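Local coordinates for hydrogenase expression protein (Thiobacillus denitrificans, PDB 3SB1) that is of unknown detailed function but probably assists the expression or maturation of hydrogenase, at residues P48-I53 with L81-A86; S94-L97 with S103-D106; A54-H59 with S67-S72; H118-A121 with V125-Q128; A86-G91 with P111-I116. All blocks are in the same frame, centred on the assembly; numbering follows the deposited sequence.

Interaction 1: residues P48-I53 with L81-A86; sequences PLLREI and LEWLRA
Two helices that pack side by side against one face of the antiparallel sheet, 48-63 and 78-88, meet here through leucine side chains and one tryptophan. The axes of the short segments run 11.6 Å apart at their closest and diverge by 44°, a wide spacing that branched side chains of leucine size can bridge without any polar bond. Leu84 is central to the contact, and each of its methyls has its own partner. CD2 meets Leu49 CD1 at 3.7 Å, the two side chains crossing at about a right angle, while CD1 lies 3.9 Å from Leu50 CD2 as these two chains slide past each other in opposite directions. With CG of Leu84 opposite its own backbone N (chi1 -178°), the methyl fork is carried out toward the other helix. Leu84 also touches Trp115 of strand 113-119 and Leu49 touches Ile69 of strand 67-69, so the helix pair and the sheet share one hydrophobic core. The second subunit adds Leu160, which packs on Leu50. Trp83 suits the margin, being broad enough to reach across yet partly exposed: its CH2 carbon approaches Leu50 CD1 obliquely, at 4.1 Å.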
# COMPACT_ATOMS: atom_id res chain seq x y z
N PRO A 48 -15.20 -11.43 -20.55
CA PRO A 48 -14.14 -12.44 -20.48
C PRO A 48 -13.01 -12.16 -19.51
O PRO A 48 -12.22 -13.04 -19.16
CB PRO A 48 -13.58 -12.45 -21.91
CG PRO A 48 -14.73 -12.10 -22.73
CD PRO A 48 -15.49 -11.06 -21.95
N LEU A 49 -12.92 -10.91 -19.11
CA LEU A 49 -11.87 -10.52 -18.18
C LEU A 49 -12.04 -11.13 -16.81
O LEU A 49 -11.04 -11.32 -16.11
CB LEU A 49 -11.79 -9.02 -18.07
CG LEU A 49 -11.23 -8.33 -19.29
CD1 LEU A 49 -11.22 -6.81 -19.04
CD2 LEU A 49 -9.82 -8.77 -19.68
N LEU A 50 -13.26 -11.50 -16.42
CA LEU A 50 -13.37 -12.13 -15.10
C LEU A 50 -12.65 -13.50 -15.14
O LEU A 50 -11.98 -13.89 -14.18
CB LEU A 50 -14.80 -12.26 -14.62
CG LEU A 50 -15.57 -10.95 -14.45
CD1 LEU A 50 -17.04 -11.28 -14.05
CD2 LEU A 50 -14.86 -9.96 -13.51
N ARG A 51 -12.81 -14.25 -16.24
CA ARG A 51 -12.17 -15.54 -16.36
C ARG A 51 -10.65 -15.37 -16.37
O ARG A 51 -9.91 -16.17 -15.78
CB ARG A 51 -12.64 -16.25 -17.63
CG ARG A 51 -11.98 -17.59 -17.94
CD ARG A 51 -12.57 -18.17 -19.21
NE ARG A 51 -12.06 -19.51 -19.54
CZ ARG A 51 -11.02 -19.75 -20.35
NH1 ARG A 51 -10.66 -21.01 -20.61
NH2 ARG A 51 -10.35 -18.76 -20.92
N GLU A 52 -10.18 -14.32 -17.02
CA GLU A 52 -8.75 -14.07 -17.07
C GLU A 52 -8.23 -13.79 -15.69
O GLU A 52 -7.18 -14.30 -15.31
CB GLU A 52 -8.42 -12.92 -18.02
CG GLU A 52 -6.94 -12.69 -18.14
CD GLU A 52 -6.53 -11.77 -19.26
OE1 GLU A 52 -7.41 -11.28 -20.01
OE2 GLU A 52 -5.29 -11.54 -19.37
N ILE A 53 -8.94 -12.96 -14.95
CA ILE A 53 -8.54 -12.64 -13.58
C ILE A 53 -8.46 -13.90 -12.74
O ILE A 53 -7.49 -14.08 -11.97
CB ILE A 53 -9.42 -11.57 -12.92
CG1 ILE A 53 -9.30 -10.21 -13.61
CG2 ILE A 53 -9.09 -11.45 -11.42
CD1 ILE A 53 -10.38 -9.23 -13.24
N LEU A 81 -15.43 -0.50 -19.18
CA LEU A 81 -14.55 -0.31 -18.05
C LEU A 81 -15.32 0.07 -16.82
O LEU A 81 -14.99 -0.38 -15.74
CB LEU A 81 -13.46 0.74 -18.34
CG LEU A 81 -12.44 0.38 -19.40
CD1 LEU A 81 -11.59 1.59 -19.71
CD2 LEU A 81 -11.56 -0.77 -18.91
N GLU A 82 -16.35 0.91 -16.94
CA GLU A 82 -17.16 1.28 -15.77
C GLU A 82 -17.85 0.03 -15.20
O GLU A 82 -17.99 -0.12 -13.99
CB GLU A 82 -18.23 2.31 -16.13
CG GLU A 82 -17.69 3.66 -16.56
CD GLU A 82 -18.74 4.59 -17.16
OE1 GLU A 82 -19.98 4.32 -17.06
OE2 GLU A 82 -18.33 5.59 -17.78
N TRP A 83 -18.36 -0.82 -16.10
CA TRP A 83 -19.00 -2.07 -15.70
C TRP A 83 -18.02 -2.95 -14.91
O TRP A 83 -18.33 -3.46 -13.85
CB TRP A 83 -19.55 -2.84 -16.90
CG TRP A 83 -20.06 -4.19 -16.48
CD1 TRP A 83 -21.31 -4.47 -15.99
CD2 TRP A 83 -19.35 -5.44 -16.49
NE1 TRP A 83 -21.43 -5.81 -15.71
CE2 TRP A 83 -20.23 -6.42 -15.96
CE3 TRP A 83 -18.05 -5.82 -16.84
CZ2 TRP A 83 -19.86 -7.76 -15.81
CZ3 TRP A 83 -17.68 -7.15 -16.65
CH2 TRP A 83 -18.59 -8.10 -16.16
N LEU A 84 -16.84 -3.16 -15.46
CA LEU A 84 -15.83 -3.97 -14.80
C LEU A 84 -15.41 -3.40 -13.46
O LEU A 84 -15.29 -4.13 -12.49
CB LEU A 84 -14.61 -4.16 -15.72
CG LEU A 84 -13.50 -5.03 -15.17
CD1 LEU A 84 -14.00 -6.46 -15.11
CD2 LEU A 84 -12.24 -4.94 -16.05
N ARG A 85 -15.16 -2.10 -13.39
CA ARG A 85 -14.75 -1.48 -12.11
C ARG A 85 -15.84 -1.67 -11.07
O ARG A 85 -15.56 -2.01 -9.91
CB ARG A 85 -14.41 0.02 -12.26
CG ARG A 85 -13.85 0.73 -10.99
CD ARG A 85 -12.39 0.40 -10.73
NE ARG A 85 -11.77 0.96 -9.51
CZ ARG A 85 -11.10 2.12 -9.46
NH1 ARG A 85 -10.53 2.52 -8.32
NH2 ARG A 85 -11.01 2.89 -10.53
N ALA A 86 -17.10 -1.50 -11.49
CA ALA A 86 -18.24 -1.66 -10.57
C ALA A 86 -18.41 -3.12 -10.12
O ALA A 86 -18.77 -3.40 -8.95
CB ALA A 86 -19.50 -1.17 -11.25

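Interaction 2: residues S94-L97 with S103-D106; sequences SVTL and STLD
Strands 94-97 and 103-106 form an antiparallel beta hairpin, and its backbone bonds come first. Val95 and Leu105 are a hydrogen-bonded pair, as are Leu97 and Ser103. Val95 N gives to Leu105 O at 2.8 Å, a bent bond of 141° whose donor stands above the carbonyl plane, whereas the return bond from Leu105 N to Val95 O is much straighter at 168°. The non-hydrogen-bonded pair Thr96-Thr104 between them adds two CA-H...O contacts, Thr104 CA to Val95 O at 3.3 Å and Thr96 CA to Ser103 O.

Apolar contacts lie on the face of Val95, Leu97, Leu105 and the small Ser103. With CG beside its backbone N (chi1 -49°), Leu105 reaches across, its CD1 resting 4.0 Å from Val95 CG1 and 4.3 Å from Leu97 CB; beta-branched valine suits the extended chain.

On the face of Ser94, Thr96, Thr104 and Asp106, small hydroxyl residues and an aspartate suit a partly exposed surface. A water donates to Val95 O at 3.0 Å and to Asp106 OD1; Asp106 OD2 forms a salt bridge with Arg85 of helix 78-88.

Strand 102-107 also pairs with strand 113-119, while Ser94 to Leu97 pair antiparallel with a strand of the second subunit, extending the sheet across the interface.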
# COMPACT_ATOMS: atom_id res chain seq x y z
N SER A 94 -6.44 1.10 -0.21
CA SER A 94 -6.32 2.12 -1.24
C SER A 94 -4.96 2.78 -1.12
O SER A 94 -4.50 3.10 -0.01
CB SER A 94 -7.42 3.17 -1.15
OG SER A 94 -8.70 2.52 -1.23
N VAL A 95 -4.25 2.92 -2.23
CA VAL A 95 -2.98 3.57 -2.20
C VAL A 95 -2.88 4.73 -3.18
O VAL A 95 -3.44 4.64 -4.27
CB VAL A 95 -1.83 2.59 -2.56
CG1 VAL A 95 -0.43 3.29 -2.39
CG2 VAL A 95 -1.92 1.29 -1.76
N THR A 96 -2.22 5.83 -2.78
CA THR A 96 -1.94 6.95 -3.68
C THR A 96 -0.44 7.24 -3.67
O THR A 96 0.18 7.48 -2.60
CB THR A 96 -2.66 8.24 -3.34
OG1 THR A 96 -4.06 8.02 -3.22
CG2 THR A 96 -2.36 9.32 -4.40
N LEU A 97 0.13 7.28 -4.87
CA LEU A 97 1.54 7.49 -5.06
C LEU A 97 1.73 8.78 -5.82
O LEU A 97 1.15 8.97 -6.89
CB LEU A 97 2.08 6.31 -5.83
CG LEU A 97 3.47 6.35 -6.39
CD1 LEU A 97 4.47 6.54 -5.27
CD2 LEU A 97 3.62 5.01 -7.09
N SER A 103 -0.51 8.20 -9.06
CA SER A 103 -1.16 6.92 -9.30
C SER A 103 -2.09 6.53 -8.14
O SER A 103 -1.91 6.96 -7.01
CB SER A 103 -0.13 5.82 -9.42
OG SER A 103 0.82 6.10 -10.41
N THR A 104 -3.13 5.79 -8.49
CA THR A 104 -4.01 5.19 -7.49
C THR A 104 -3.88 3.69 -7.70
O THR A 104 -3.93 3.22 -8.81
CB THR A 104 -5.44 5.60 -7.64
OG1 THR A 104 -5.84 5.43 -9.01
CG2 THR A 104 -5.59 7.09 -7.26
N LEU A 105 -3.68 2.95 -6.61
CA LEU A 105 -3.54 1.49 -6.61
C LEU A 105 -4.57 1.05 -5.62
O LEU A 105 -4.35 1.11 -4.40
CB LEU A 105 -2.12 1.02 -6.26
CG LEU A 105 -1.06 1.78 -7.09
CD1 LEU A 105 -0.62 3.04 -6.37
CD2 LEU A 105 0.19 0.91 -7.47
N ASP A 106 -5.70 0.60 -6.12
CA ASP A 106 -6.81 0.25 -5.27
C ASP A 106 -7.09 -1.25 -5.28
O ASP A 106 -7.30 -1.84 -6.35
CB ASP A 106 -8.08 0.97 -5.70
CG ASP A 106 -7.97 2.50 -5.51
OD1 ASP A 106 -7.34 2.92 -4.54
OD2 ASP A 106 -8.45 3.25 -6.38
O HOH W 1 -6.38 5.33 -4.16

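Interaction 3: residues A54-H59 with S67-S72; sequences AEHLHH and STIDLS
His56 and Ser67 bury the most surface where the short strand 67-69 runs back antiparallel to helix 54-59. The serine methylene sits over one face of the imidazole: Ser67 CB is 3.9 Å from the centroid of the His56 ring and 20° off its normal, a CH-pi contact displaced toward the rim. Serine is small enough to let the ring lie close to the strand. Ile69, third in buried area, comes to a different part of the same ring, its CG1 standing at the edge 3.6 Å from His56 CD2, with CD1 alongside. The ring is thus touched over a face by one residue and along an edge by another. With CG beside the backbone N (chi1 -67°), the His56 ring projects from the helix to the strand, and its NE2 is engaged by Glu52 one turn earlier, which helps to fix its rotation. Replacing His56 by an alanine would probably open a gap beside Ser67 and Ile69 and leave Glu52 without its imidazole partner.

A water donates to the helix carbonyl His56 O at 2.9 Å; its approach to Ser67 OG is too short to be a trustworthy bond, so a bridge there is doubtful. His59 approaches the same serine more loosely, its CD2 lying 4.0 Å from Ser67 OG, while its NE2 bonds to Glu65 in the connecting loop.

Beyond the pair, strand 67-69 is the outermost strand on that side of the sheet within this chain and hydrogen-bonds to strand 125-132, whose Val132 also touches His56. Ile69 further packs on Ile53 of helix 48-63.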
# COMPACT_ATOMS: atom_id res chain seq x y z
N ALA A 54 -9.47 -14.77 -12.86
CA ALA A 54 -9.47 -16.01 -12.09
C ALA A 54 -8.27 -16.88 -12.43
O ALA A 54 -7.68 -17.49 -11.53
CB ALA A 54 -10.77 -16.78 -12.25
N GLU A 55 -7.86 -16.91 -13.70
CA GLU A 55 -6.70 -17.68 -14.11
C GLU A 55 -5.42 -17.06 -13.55
O GLU A 55 -4.53 -17.79 -13.08
CB GLU A 55 -6.59 -17.73 -15.62
CG GLU A 55 -7.77 -18.39 -16.36
CD GLU A 55 -7.80 -18.01 -17.87
OE1 GLU A 55 -6.96 -17.17 -18.32
OE2 GLU A 55 -8.68 -18.53 -18.59
N HIS A 56 -5.32 -15.74 -13.62
CA HIS A 56 -4.15 -15.06 -13.03
C HIS A 56 -4.03 -15.32 -11.52
O HIS A 56 -2.92 -15.46 -10.97
CB HIS A 56 -4.15 -13.57 -13.35
CG HIS A 56 -3.94 -13.29 -14.78
ND1 HIS A 56 -3.10 -14.06 -15.56
CD2 HIS A 56 -4.41 -12.31 -15.59
CE1 HIS A 56 -3.06 -13.56 -16.78
NE2 HIS A 56 -3.85 -12.51 -16.83
N LEU A 57 -5.17 -15.35 -10.81
CA LEU A 57 -5.18 -15.68 -9.40
C LEU A 57 -4.64 -17.08 -9.13
O LEU A 57 -3.82 -17.26 -8.21
CB LEU A 57 -6.56 -15.49 -8.80
CG LEU A 57 -7.03 -14.07 -8.53
CD1 LEU A 57 -8.56 -14.03 -8.33
CD2 LEU A 57 -6.26 -13.45 -7.31
N HIS A 58 -5.07 -18.06 -9.93
CA HIS A 58 -4.57 -19.41 -9.81
C HIS A 58 -3.02 -19.40 -10.01
O HIS A 58 -2.31 -20.02 -9.26
CB HIS A 58 -5.23 -20.29 -10.83
CG HIS A 58 -4.86 -21.73 -10.72
ND1 HIS A 58 -3.92 -22.32 -11.53
CD2 HIS A 58 -5.30 -22.69 -9.88
CE1 HIS A 58 -3.81 -23.60 -11.22
NE2 HIS A 58 -4.64 -23.85 -10.21
N HIS A 59 -2.56 -18.66 -11.02
CA HIS A 59 -1.14 -18.58 -11.36
C HIS A 59 -0.33 -17.98 -10.21
O HIS A 59 0.75 -18.46 -9.86
CB HIS A 59 -0.95 -17.75 -12.64
CG HIS A 59 0.46 -17.73 -13.13
ND1 HIS A 59 1.03 -18.83 -13.72
CD2 HIS A 59 1.42 -16.77 -13.11
CE1 HIS A 59 2.28 -18.55 -14.07
NE2 HIS A 59 2.53 -17.30 -13.73
N SER A 67 0.83 -10.94 -12.21
CA SER A 67 0.43 -10.77 -13.60
C SER A 67 -0.29 -9.45 -13.74
O SER A 67 -0.73 -8.89 -12.74
CB SER A 67 -0.61 -11.86 -13.96
OG SER A 67 -0.06 -13.16 -13.87
N THR A 68 -0.43 -9.00 -14.98
CA THR A 68 -1.19 -7.81 -15.25
C THR A 68 -2.07 -8.00 -16.46
O THR A 68 -1.80 -8.86 -17.35
CB THR A 68 -0.31 -6.58 -15.49
OG1 THR A 68 0.56 -6.83 -16.60
CG2 THR A 68 0.52 -6.23 -14.28
N ILE A 69 -3.17 -7.25 -16.46
CA ILE A 69 -4.11 -7.15 -17.58
C ILE A 69 -4.11 -5.66 -17.94
O ILE A 69 -4.57 -4.82 -17.16
CB ILE A 69 -5.52 -7.59 -17.22
CG1 ILE A 69 -5.47 -9.06 -16.84
CG2 ILE A 69 -6.50 -7.29 -18.44
CD1 ILE A 69 -6.77 -9.57 -16.24
N ASP A 70 -3.52 -5.36 -19.09
CA ASP A 70 -3.39 -3.98 -19.60
C ASP A 70 -4.70 -3.49 -20.22
O ASP A 70 -4.92 -3.52 -21.44
CB ASP A 70 -2.27 -3.89 -20.64
CG ASP A 70 -1.92 -2.46 -21.01
OD1 ASP A 70 -2.62 -1.51 -20.56
OD2 ASP A 70 -0.93 -2.28 -21.78
N LEU A 71 -5.53 -2.90 -19.37
CA LEU A 71 -6.81 -2.42 -19.76
C LEU A 71 -6.79 -1.34 -20.83
O LEU A 71 -7.62 -1.36 -21.74
CB LEU A 71 -7.57 -1.90 -18.52
CG LEU A 71 -7.92 -2.90 -17.42
CD1 LEU A 71 -8.56 -2.18 -16.23
CD2 LEU A 71 -8.86 -4.02 -17.92
N SER A 72 -5.81 -0.44 -20.75
CA SER A 72 -5.70 0.64 -21.72
C SER A 72 -5.51 0.13 -23.13
O SER A 72 -5.93 0.76 -24.11
CB SER A 72 -4.51 1.52 -21.36
OG SER A 72 -4.79 2.21 -20.16
O HOH W 2 -0.45 -14.16 -11.70

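Interaction 4: residues H118-A121 with V125-Q128; sequences HRNA and VTTQ
The His118 imidazole meets Thr126 at its edge and the Arg119 guanidinium meets Val125 over a face. Thr126 OG1 lies in the plane of the His118 ring and shares a hydrogen bond with its ND1 at 2.9 Å, in which either group could donate. Val125 CG2 stands over one face of the guanidinium, offset toward the rim and 3.6 Å from Arg119 NH1, so an aliphatic methyl packs on the flat side of the charged group while that nitrogen bonds to Gly123 O in the loop. The arginine chain is extended from CG to NE, which lets the guanidinium reach Val125 CG2.

The backbones form the end of a beta hairpin interrupted by a beta bulge: His118 pairs with Thr127, but Arg119 pairs with Val125, a shift of one residue. His118 N gives a nearly straight bond of 171° to Thr127 O at 2.9 Å, and His118 O receives Thr126 N, also at 2.9 Å. Threonine suits the extra position, because its hydroxyl turns to the histidine while its CG2 reaches Asn120 CB at 4.1 Å. Next to it, Thr127 CG2 lies 3.9 Å from His118 CB.

A phenylalanine in place of His118 would probably leave Thr126 OG1 without its ring partner and Asp100 O, which NE2 of the histidine engages, without that donor.

With a partner at each nitrogen, the imidazole is held against rotation and ties the bulge to the loop carrying Asp100. At this partly exposed end of the hairpin, directional polar bonds, with a few methyl contacts, do the holding.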
# COMPACT_ATOMS: atom_id res chain seq x y z
N HIS A 118 -2.47 5.39 -13.57
CA HIS A 118 -1.48 6.48 -13.46
C HIS A 118 -1.94 7.65 -14.32
O HIS A 118 -2.31 7.47 -15.44
CB HIS A 118 -0.09 6.14 -13.97
CG HIS A 118 0.87 7.25 -13.75
ND1 HIS A 118 1.32 8.09 -14.75
CD2 HIS A 118 1.42 7.71 -12.59
CE1 HIS A 118 2.13 9.00 -14.20
NE2 HIS A 118 2.20 8.78 -12.91
N ARG A 119 -1.91 8.85 -13.73
CA ARG A 119 -2.18 10.07 -14.46
C ARG A 119 -0.90 10.94 -14.46
O ARG A 119 -0.17 11.02 -13.44
CB ARG A 119 -3.30 10.87 -13.79
CG ARG A 119 -4.63 10.18 -13.84
CD ARG A 119 -5.70 10.98 -13.03
NE ARG A 119 -6.95 10.24 -13.00
CZ ARG A 119 -7.86 10.21 -13.96
NH1 ARG A 119 -7.75 10.97 -15.06
NH2 ARG A 119 -8.96 9.49 -13.80
N ASN A 120 -0.67 11.62 -15.57
CA ASN A 120 0.42 12.57 -15.65
C ASN A 120 0.04 13.85 -14.92
O ASN A 120 -1.04 13.97 -14.35
CB ASN A 120 0.91 12.83 -17.06
CG ASN A 120 -0.12 13.47 -17.95
OD1 ASN A 120 -1.08 14.11 -17.48
ND2 ASN A 120 0.11 13.37 -19.28
N ALA A 121 0.93 14.82 -14.93
CA ALA A 121 0.71 16.01 -14.14
C ALA A 121 -0.51 16.81 -14.59
O ALA A 121 -1.09 17.57 -13.77
CB ALA A 121 1.99 16.88 -14.12
N VAL A 125 -4.69 10.01 -18.24
CA VAL A 125 -4.34 8.62 -17.87
C VAL A 125 -3.30 8.11 -18.85
O VAL A 125 -3.53 8.18 -20.11
CB VAL A 125 -5.57 7.70 -17.93
CG1 VAL A 125 -5.22 6.24 -17.76
CG2 VAL A 125 -6.62 8.13 -16.87
N THR A 126 -2.14 7.72 -18.34
CA THR A 126 -1.04 7.14 -19.16
C THR A 126 -1.11 5.63 -19.21
O THR A 126 -0.61 5.01 -20.18
CB THR A 126 0.36 7.54 -18.69
OG1 THR A 126 0.64 7.02 -17.40
CG2 THR A 126 0.52 9.10 -18.70
N THR A 127 -1.67 5.04 -18.18
CA THR A 127 -1.88 3.57 -18.11
C THR A 127 -2.96 3.26 -17.10
O THR A 127 -3.09 3.94 -16.06
CB THR A 127 -0.59 2.78 -17.73
OG1 THR A 127 -0.78 1.38 -17.91
CG2 THR A 127 -0.12 3.00 -16.27
N GLN A 128 -3.74 2.23 -17.39
CA GLN A 128 -4.77 1.72 -16.48
C GLN A 128 -4.67 0.21 -16.65
O GLN A 128 -4.70 -0.29 -17.77
CB GLN A 128 -6.17 2.23 -16.88
CG GLN A 128 -7.20 1.77 -16.03
CD GLN A 128 -8.50 2.56 -16.16
OE1 GLN A 128 -9.23 2.67 -15.18
NE2 GLN A 128 -8.77 3.17 -17.34

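Interaction 5: residues A86-G91 with P111-I116; sequences AELGGG and PGVWWI
Helix 78-88 ends beside the start of strand 113-119, with Leu88 nearest Val113 at 8.5 Å between CA atoms, and Gly89 leaves the helix with positive phi (68°), a conformation that favours glycine. No hydrogen bond joins the two segments; the contact rests on Leu88, whose CD1 serves both partners. This methyl stands at the edge of the Trp115 indole, near its plane, 4.1 Å from CZ3 and equally from CE3, and the two side chains cross at about a right angle. With CG of Trp115 anti to the backbone N (chi1 -167°), the indole extends so that the edge of its six-membered ring meets the leucine. The same Leu88 CD1 reaches Val113 CG1 at a looser 4.5 Å. Val113 and Trp115 are alternate residues on the strand and so present side chains to the same face.

Bulky apolar residues suit this buried place, and the one polar atom of the indole, NE1, is satisfied by Gln128 of the neighbouring strand. Arg85, one turn before Leu88, makes a cation-pi contact with Trp115. Around Leu88 gather Ile53 and Leu50 of helix 48-63 and Ile130 of strand 125-132. The contact is part of the hydrophobic layer between the helices and the antiparallel sheet, consistent with a two-layer alpha/beta arrangement.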
# COMPACT_ATOMS: atom_id res chain seq x y z
N ALA A 86 -17.10 -1.50 -11.49
CA ALA A 86 -18.24 -1.66 -10.57
C ALA A 86 -18.41 -3.12 -10.12
O ALA A 86 -18.77 -3.40 -8.95
CB ALA A 86 -19.50 -1.17 -11.25
N GLU A 87 -18.17 -4.05 -11.04
CA GLU A 87 -18.28 -5.45 -10.71
C GLU A 87 -17.22 -5.97 -9.73
O GLU A 87 -17.48 -6.81 -8.86
CB GLU A 87 -18.21 -6.25 -11.99
CG GLU A 87 -18.16 -7.72 -11.79
CD GLU A 87 -19.46 -8.28 -11.18
OE1 GLU A 87 -20.54 -7.68 -11.38
OE2 GLU A 87 -19.36 -9.29 -10.46
N LEU A 88 -15.98 -5.51 -9.91
CA LEU A 88 -14.89 -5.90 -9.03
C LEU A 88 -14.97 -5.24 -7.66
O LEU A 88 -14.43 -5.78 -6.69
CB LEU A 88 -13.56 -5.63 -9.70
CG LEU A 88 -13.26 -6.44 -10.97
CD1 LEU A 88 -11.90 -6.03 -11.58
CD2 LEU A 88 -13.24 -7.93 -10.63
N GLY A 89 -15.61 -4.08 -7.61
CA GLY A 89 -15.81 -3.36 -6.38
C GLY A 89 -14.57 -2.78 -5.73
O GLY A 89 -13.47 -2.83 -6.26
N GLY A 90 -14.78 -2.25 -4.53
CA GLY A 90 -13.70 -1.63 -3.77
C GLY A 90 -13.41 -2.50 -2.60
O GLY A 90 -14.29 -3.09 -2.01
N GLY A 91 -12.12 -2.59 -2.26
CA GLY A 91 -11.67 -3.42 -1.19
C GLY A 91 -11.08 -2.69 -0.01
O GLY A 91 -11.24 -1.47 0.15
N PRO A 111 -9.47 -9.98 -2.85
CA PRO A 111 -8.07 -9.90 -2.43
C PRO A 111 -7.13 -10.42 -3.50
O PRO A 111 -7.40 -11.46 -4.11
CB PRO A 111 -8.03 -10.82 -1.22
CG PRO A 111 -9.43 -10.60 -0.61
CD PRO A 111 -10.34 -10.49 -1.77
N GLY A 112 -6.04 -9.70 -3.69
CA GLY A 112 -5.05 -10.04 -4.73
C GLY A 112 -5.32 -9.40 -6.09
O GLY A 112 -4.52 -9.55 -7.02
N VAL A 113 -6.47 -8.73 -6.26
CA VAL A 113 -6.83 -8.09 -7.53
C VAL A 113 -6.87 -6.61 -7.32
O VAL A 113 -7.71 -6.11 -6.56
CB VAL A 113 -8.17 -8.61 -8.05
CG1 VAL A 113 -8.50 -7.99 -9.45
CG2 VAL A 113 -8.23 -10.17 -8.09
N TRP A 114 -5.95 -5.91 -7.98
CA TRP A 114 -5.77 -4.48 -7.82
C TRP A 114 -6.03 -3.72 -9.07
O TRP A 114 -5.63 -4.17 -10.16
CB TRP A 114 -4.29 -4.21 -7.36
CG TRP A 114 -3.84 -4.94 -6.15
CD1 TRP A 114 -3.48 -6.28 -6.06
CD2 TRP A 114 -3.73 -4.41 -4.81
NE1 TRP A 114 -3.18 -6.60 -4.76
CE2 TRP A 114 -3.28 -5.47 -3.97
CE3 TRP A 114 -3.86 -3.14 -4.28
CZ2 TRP A 114 -3.03 -5.27 -2.63
CZ3 TRP A 114 -3.60 -2.95 -2.93
CH2 TRP A 114 -3.24 -4.00 -2.13
N TRP A 115 -6.63 -2.53 -8.94
CA TRP A 115 -6.94 -1.65 -10.10
C TRP A 115 -5.96 -0.47 -10.00
O TRP A 115 -5.98 0.27 -9.02
CB TRP A 115 -8.36 -1.12 -10.05
CG TRP A 115 -8.82 -0.49 -11.31
CD1 TRP A 115 -8.44 0.71 -11.83
CD2 TRP A 115 -9.80 -1.03 -12.21
NE1 TRP A 115 -9.11 0.93 -13.04
CE2 TRP A 115 -9.97 -0.11 -13.26
CE3 TRP A 115 -10.61 -2.14 -12.18
CZ2 TRP A 115 -10.90 -0.31 -14.30
CZ3 TRP A 115 -11.52 -2.35 -13.23
CH2 TRP A 115 -11.65 -1.43 -14.26
N ILE A 116 -5.14 -0.31 -11.03
CA ILE A 116 -4.10 0.68 -11.07
C ILE A 116 -4.38 1.73 -12.15
O ILE A 116 -4.78 1.40 -13.28
CB ILE A 116 -2.77 -0.01 -11.40
CG1 ILE A 116 -2.60 -1.29 -10.54
CG2 ILE A 116 -1.60 0.96 -11.28
CD1 ILE A 116 -2.56 -1.07 -9.07

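From the N terminus, the chain turns back from helix 48-63 into strand 67-69 in interaction 3, a short loop nested inside the larger one that interaction 1 closes between helix 48-63 and helix 78-88. Interaction 5 opens as interaction 1 ends, the two sharing Ala86, and joins helix 78-88 to strand 113-119. Nested in its loop is the hairpin of interaction 2, linked back to interaction 1 by the Arg85-Asp106 salt bridge. Interaction 4 closes the last hairpin, 118-121 with 125-128, and reaches interaction 5 through Gln128 and Trp115. No loops cross. Interaction 1 joins the two helices, interactions 3 and 5 tie helices to the sheet, and interactions 2 and 4 join neighbouring strands within it.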